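Local coordinates for 4-phosphoerythronate dehydrogenase (Lactobacillus jensenii, PDB 4PRK), which probably catalyses the NAD-dependent interconversion of pyruvate and D-lactate, as a member of the D-isomer-specific 2-hydroxyacid dehydrogenase family, at residues A162-D176 with Y186-E198. Numbering follows the deposited sequence.
Sequences AQIFSAMGAKVLAYD and YLTYADFDTVLKE
With CG anti to the backbone N (chi1 172°), Tyr175 swings its ring under CB of Phe192, which lies over the ring centre, 3.8 Å from CG of Tyr175, as a CH-pi contact. The matching chi1 of Phe192, 173°, aims its own ring so that the edge faces the same tyrosine in a T-shaped pair with planes at 80°. The carbonyl O of Ala190 sits at the Tyr175 ring edge, 3.6 Å from CD1, and CG2 of Val195 reaches CB of Tyr175. Putting an alanine here would probably strip Phe192 CB of the ring face it rests on and leave the Phe192 ring without its edge-to-face partner, freer to turn.

Further back, the strands are zipped in parallel. Thr188 N donates to Val172 O (3.0 Å), Ala174 N to Thr188 O (3.1 Å) and Ala190 N to Ala174 O (3.0 Å). On one face Leu173 lies alongside Thr188, pointing the same way; on the other, CD2 of Leu187 packs between CB of Ala174 and CB of Ala162, tying the strand pair to helix 155-167.

At that helix, CG of Gln163 comes over the Tyr186 ring, 3.5 Å from CD2, and Ser166 OG lies at the ring's edge while bonding back to Ala162 O. Gln163 NE2 bonds Tyr186 OH of the second subunit, and Tyr186 OH bonds Gln163 NE2 of that subunit, making this corner part of the interface. Just after strand 171-175, one water links Asp176 OD2 to Tyr189 OH, which also bonds Asn180 N.

Within this chain strand 188-189 is the outermost strand at one side of the parallel sheet, hydrogen-bonded to strand 171-175, in the Rossmann fold of the NAD-binding domain.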
loop_
_atom_site.group_PDB
_atom_site.type_symbol
_atom_site.label_atom_id
_atom_site.label_comp_id
_atom_site.label_asym_id
_atom_site.label_seq_id
_atom_site.Cartn_x
_atom_site.Cartn_y
_atom_site.Cartn_z
ATOM N N ALA A 162 -5.508 -10.615 0.783
ATOM C CA ALA A 162 -5.354 -10.050 -0.538
ATOM C C ALA A 162 -4.824 -8.595 -0.480
ATOM O O ALA A 162 -3.907 -8.213 -1.222
ATOM C CB ALA A 162 -6.697 -10.127 -1.246
ATOM N N GLN A 163 -5.372 -7.807 0.433
ATOM C CA GLN A 163 -4.845 -6.453 0.685
ATOM C C GLN A 163 -3.357 -6.478 1.052
ATOM O O GLN A 163 -2.565 -5.732 0.516
ATOM C CB GLN A 163 -5.654 -5.768 1.821
ATOM C CG GLN A 163 -7.157 -5.629 1.483
ATOM C CD GLN A 163 -8.057 -5.134 2.617
ATOM O OE1 GLN A 163 -9.161 -5.644 2.832
ATOM N NE2 GLN A 163 -7.611 -4.107 3.309
ATOM N N ILE A 164 -2.974 -7.350 1.959
ATOM C CA ILE A 164 -1.569 -7.412 2.397
ATOM C C ILE A 164 -0.683 -7.897 1.258
ATOM O O ILE A 164 0.324 -7.211 0.871
ATOM C CB ILE A 164 -1.410 -8.313 3.650
ATOM C CG1 ILE A 164 -2.151 -7.682 4.824
ATOM C CG2 ILE A 164 0.083 -8.631 3.984
ATOM C CD1 ILE A 164 -2.352 -8.678 5.967
ATOM N N PHE A 165 -1.081 -9.006 0.627
ATOM C CA PHE A 165 -0.228 -9.496 -0.470
ATOM C C PHE A 165 -0.090 -8.496 -1.625
ATOM O O PHE A 165 1.007 -8.270 -2.131
ATOM C CB PHE A 165 -0.657 -10.892 -0.959
ATOM C CG PHE A 165 -0.084 -12.021 -0.146
ATOM C CD1 PHE A 165 1.278 -12.118 0.077
ATOM C CD2 PHE A 165 -0.893 -12.986 0.359
ATOM C CE1 PHE A 165 1.818 -13.168 0.816
ATOM C CE2 PHE A 165 -0.364 -14.038 1.094
ATOM C CZ PHE A 165 0.994 -14.122 1.331
ATOM N N SER A 166 -1.182 -7.862 -2.027
ATOM C CA SER A 166 -1.099 -6.916 -3.168
ATOM C C SER A 166 -0.338 -5.679 -2.759
ATOM O O SER A 166 0.306 -5.086 -3.570
ATOM C CB SER A 166 -2.469 -6.556 -3.707
ATOM O OG SER A 166 -3.149 -5.997 -2.635
ATOM N N ALA A 167 -0.338 -5.311 -1.483
ATOM C CA ALA A 167 0.427 -4.162 -1.067
ATOM C C ALA A 167 1.928 -4.474 -1.074
ATOM O O ALA A 167 2.718 -3.564 -1.188
ATOM C CB ALA A 167 -0.031 -3.666 0.279
ATOM N N MET A 168 2.328 -5.756 -0.997
ATOM C CA MET A 168 3.736 -6.124 -1.209
ATOM C C MET A 168 4.096 -6.289 -2.709
ATOM O O MET A 168 5.271 -6.538 -3.080
ATOM C CB MET A 168 4.066 -7.419 -0.471
ATOM C CG MET A 168 3.771 -7.379 1.010
ATOM S SD MET A 168 4.446 -8.766 1.928
ATOM C CE MET A 168 3.086 -9.857 2.017
ATOM N N GLY A 169 3.104 -6.141 -3.573
ATOM C CA GLY A 169 3.318 -6.220 -5.006
ATOM C C GLY A 169 2.961 -7.563 -5.649
ATOM O O GLY A 169 3.078 -7.708 -6.869
ATOM N N ALA A 170 2.495 -8.542 -4.869
ATOM C CA ALA A 170 2.076 -9.813 -5.450
ATOM C C ALA A 170 0.852 -9.681 -6.336
ATOM O O ALA A 170 0.020 -8.814 -6.122
ATOM C CB ALA A 170 1.786 -10.833 -4.368
ATOM N N LYS A 171 0.703 -10.593 -7.292
ATOM C CA LYS A 171 -0.549 -10.702 -8.014
ATOM C C LYS A 171 -1.471 -11.650 -7.257
ATOM O O LYS A 171 -1.072 -12.766 -6.935
ATOM C CB LYS A 171 -0.309 -11.220 -9.444
ATOM C CG LYS A 171 -1.600 -11.372 -10.233
ATOM C CD LYS A 171 -1.465 -12.402 -11.319
ATOM C CE LYS A 171 -1.392 -11.825 -12.713
ATOM N NZ LYS A 171 -2.031 -12.818 -13.641
ATOM N N VAL A 172 -2.703 -11.239 -6.981
ATOM C CA VAL A 172 -3.621 -12.043 -6.216
ATOM C C VAL A 172 -4.856 -12.408 -7.053
ATOM O O VAL A 172 -5.520 -11.535 -7.593
ATOM C CB VAL A 172 -4.108 -11.303 -4.955
ATOM C CG1 VAL A 172 -5.075 -12.176 -4.130
ATOM C CG2 VAL A 172 -2.939 -10.880 -4.131
ATOM N N LEU A 173 -5.158 -13.700 -7.101
ATOM C CA LEU A 173 -6.322 -14.247 -7.760
ATOM C C LEU A 173 -7.189 -14.871 -6.706
ATOM O O LEU A 173 -6.675 -15.398 -5.720
ATOM C CB LEU A 173 -5.927 -15.375 -8.733
ATOM C CG LEU A 173 -5.010 -15.059 -9.909
ATOM C CD1 LEU A 173 -4.556 -16.292 -10.626
ATOM C CD2 LEU A 173 -5.725 -14.120 -10.886
ATOM N N ALA A 174 -8.500 -14.841 -6.916
ATOM C CA ALA A 174 -9.407 -15.485 -5.986
ATOM C C ALA A 174 -10.572 -16.171 -6.689
ATOM O O ALA A 174 -11.123 -15.615 -7.632
ATOM C CB ALA A 174 -9.947 -14.439 -5.012
ATOM N N TYR A 175 -10.942 -17.360 -6.212
ATOM C CA TYR A 175 -12.151 -18.051 -6.628
ATOM C C TYR A 175 -13.220 -17.758 -5.608
ATOM O O TYR A 175 -12.979 -17.858 -4.422
ATOM C CB TYR A 175 -11.969 -19.584 -6.731
ATOM C CG TYR A 175 -13.334 -20.264 -6.988
ATOM C CD1 TYR A 175 -14.019 -20.022 -8.170
ATOM C CD2 TYR A 175 -13.949 -21.050 -6.034
ATOM C CE1 TYR A 175 -15.249 -20.571 -8.401
ATOM C CE2 TYR A 175 -15.166 -21.627 -6.281
ATOM C CZ TYR A 175 -15.803 -21.381 -7.475
ATOM O OH TYR A 175 -17.052 -21.902 -7.755
ATOM N N ASP A 176 -14.410 -17.381 -6.047
ATOM C CA ASP A 176 -15.519 -17.232 -5.114
ATOM C C ASP A 176 -16.869 -17.392 -5.814
ATOM O O ASP A 176 -16.943 -17.270 -7.015
ATOM C CB ASP A 176 -15.435 -15.875 -4.381
ATOM C CG ASP A 176 -16.171 -15.888 -3.014
ATOM O OD1 ASP A 176 -17.115 -16.673 -2.783
ATOM O OD2 ASP A 176 -15.821 -15.092 -2.156
ATOM N N TYR A 186 -7.604 -5.215 -5.046
ATOM C CA TYR A 186 -6.573 -6.069 -4.503
ATOM C C TYR A 186 -6.510 -7.491 -5.093
ATOM O O TYR A 186 -5.566 -8.223 -4.834
ATOM C CB TYR A 186 -6.797 -6.198 -3.025
ATOM C CG TYR A 186 -6.938 -4.890 -2.320
ATOM C CD1 TYR A 186 -5.854 -4.003 -2.256
ATOM C CD2 TYR A 186 -8.126 -4.527 -1.702
ATOM C CE1 TYR A 186 -5.945 -2.779 -1.568
ATOM C CE2 TYR A 186 -8.236 -3.308 -1.006
ATOM C CZ TYR A 186 -7.138 -2.427 -0.957
ATOM O OH TYR A 186 -7.180 -1.179 -0.327
ATOM N N LEU A 187 -7.496 -7.906 -5.864
ATOM C CA LEU A 187 -7.468 -9.251 -6.425
ATOM C C LEU A 187 -8.213 -9.258 -7.726
ATOM O O LEU A 187 -8.844 -8.285 -8.029
ATOM C CB LEU A 187 -8.077 -10.266 -5.466
ATOM C CG LEU A 187 -9.528 -10.082 -5.038
ATOM C CD1 LEU A 187 -10.524 -10.564 -6.092
ATOM C CD2 LEU A 187 -9.762 -10.814 -3.728
ATOM N N THR A 188 -8.096 -10.352 -8.494
ATOM C CA THR A 188 -8.840 -10.564 -9.752
ATOM C C THR A 188 -9.555 -11.883 -9.605
ATOM O O THR A 188 -8.928 -12.917 -9.254
ATOM C CB THR A 188 -7.876 -10.686 -10.901
ATOM O OG1 THR A 188 -7.170 -9.438 -11.064
ATOM C CG2 THR A 188 -8.612 -11.071 -12.209
ATOM N N TYR A 189 -10.873 -11.870 -9.787
ATOM C CA TYR A 189 -11.625 -13.105 -9.746
ATOM C C TYR A 189 -11.266 -14.034 -10.936
ATOM O O TYR A 189 -10.922 -13.572 -11.997
ATOM C CB TYR A 189 -13.100 -12.798 -9.731
ATOM C CG TYR A 189 -13.644 -12.214 -8.442
ATOM C CD1 TYR A 189 -13.778 -12.999 -7.312
ATOM C CD2 TYR A 189 -14.128 -10.937 -8.399
ATOM C CE1 TYR A 189 -14.312 -12.492 -6.138
ATOM C CE2 TYR A 189 -14.676 -10.422 -7.233
ATOM C CZ TYR A 189 -14.760 -11.227 -6.104
ATOM O OH TYR A 189 -15.292 -10.742 -4.951
ATOM N N ALA A 190 -11.263 -15.326 -10.664
ATOM C CA ALA A 190 -10.873 -16.337 -11.616
ATOM C C ALA A 190 -11.541 -17.650 -11.280
ATOM O O ALA A 190 -12.068 -17.827 -10.204
ATOM C CB ALA A 190 -9.372 -16.506 -11.652
ATOM N N ASP A 191 -11.511 -18.559 -12.235
ATOM C CA ASP A 191 -12.060 -19.886 -12.078
ATOM C C ASP A 191 -11.242 -20.685 -11.090
ATOM O O ASP A 191 -10.060 -20.470 -10.933
ATOM C CB ASP A 191 -12.062 -20.618 -13.409
ATOM C CG ASP A 191 -13.038 -20.053 -14.379
ATOM O OD1 ASP A 191 -13.967 -19.356 -13.969
ATOM O OD2 ASP A 191 -12.867 -20.304 -15.569
ATOM N N PHE A 192 -11.892 -21.634 -10.452
ATOM C CA PHE A 192 -11.281 -22.407 -9.411
ATOM C C PHE A 192 -10.077 -23.139 -9.968
ATOM O O PHE A 192 -9.045 -23.183 -9.340
ATOM C CB PHE A 192 -12.321 -23.380 -8.868
ATOM C CG PHE A 192 -11.789 -24.373 -7.886
ATOM C CD1 PHE A 192 -11.737 -24.080 -6.546
ATOM C CD2 PHE A 192 -11.371 -25.613 -8.302
ATOM C CE1 PHE A 192 -11.258 -24.996 -5.639
ATOM C CE2 PHE A 192 -10.888 -26.534 -7.400
ATOM C CZ PHE A 192 -10.829 -26.224 -6.066
ATOM N N ASP A 193 -10.201 -23.699 -11.158
ATOM C CA ASP A 193 -9.082 -24.402 -11.753
ATOM C C ASP A 193 -7.891 -23.508 -12.099
ATOM O O ASP A 193 -6.762 -23.888 -11.885
ATOM C CB ASP A 193 -9.510 -25.315 -12.907
ATOM C CG ASP A 193 -10.116 -24.566 -14.062
ATOM O OD1 ASP A 193 -10.601 -23.448 -13.867
ATOM O OD2 ASP A 193 -10.118 -25.109 -15.179
ATOM N N THR A 194 -8.156 -22.313 -12.615
ATOM C CA THR A 194 -7.104 -21.338 -12.876
ATOM C C THR A 194 -6.313 -21.008 -11.611
ATOM O O THR A 194 -5.113 -20.920 -11.623
ATOM C CB THR A 194 -7.719 -20.044 -13.408
ATOM O OG1 THR A 194 -8.581 -20.364 -14.487
ATOM C CG2 THR A 194 -6.667 -19.103 -13.890
ATOM N N VAL A 195 -7.020 -20.844 -10.514
ATOM C CA VAL A 195 -6.395 -20.480 -9.238
ATOM C C VAL A 195 -5.419 -21.571 -8.794
ATOM O O VAL A 195 -4.262 -21.262 -8.488
ATOM C CB VAL A 195 -7.459 -20.191 -8.147
ATOM C CG1 VAL A 195 -6.806 -20.139 -6.748
ATOM C CG2 VAL A 195 -8.219 -18.890 -8.457
ATOM N N LEU A 196 -5.864 -22.836 -8.764
ATOM C CA LEU A 196 -4.993 -23.932 -8.388
ATOM C C LEU A 196 -3.831 -24.078 -9.341
ATOM O O LEU A 196 -2.720 -24.385 -8.930
ATOM C CB LEU A 196 -5.749 -25.247 -8.382
ATOM C CG LEU A 196 -6.851 -25.399 -7.343
ATOM C CD1 LEU A 196 -7.377 -26.830 -7.450
ATOM C CD2 LEU A 196 -6.302 -25.087 -5.950
ATOM N N LYS A 197 -4.070 -23.825 -10.615
ATOM C CA LYS A 197 -2.989 -23.991 -11.585
ATOM C C LYS A 197 -1.947 -22.875 -11.584
ATOM O O LYS A 197 -0.792 -23.140 -11.836
ATOM C CB LYS A 197 -3.553 -24.191 -12.996
ATOM C CG LYS A 197 -3.890 -25.657 -13.318
ATOM C CD LYS A 197 -5.320 -26.037 -12.967
ATOM C CE LYS A 197 -5.656 -27.476 -13.318
ATOM N NZ LYS A 197 -6.269 -27.591 -14.674
ATOM N N GLU A 198 -2.336 -21.636 -11.298
ATOM C CA GLU A 198 -1.461 -20.502 -11.502
ATOM C C GLU A 198 -0.913 -19.957 -10.192
ATOM O O GLU A 198 0.030 -19.157 -10.194
ATOM C CB GLU A 198 -2.218 -19.382 -12.186
ATOM C CG GLU A 198 -3.031 -19.814 -13.393
ATOM C CD GLU A 198 -2.281 -19.724 -14.677
ATOM O OE1 GLU A 198 -1.156 -19.201 -14.688
ATOM O OE2 GLU A 198 -2.809 -20.206 -15.689
HETATM O O HOH W 1 -15.592 -12.409 -2.940
#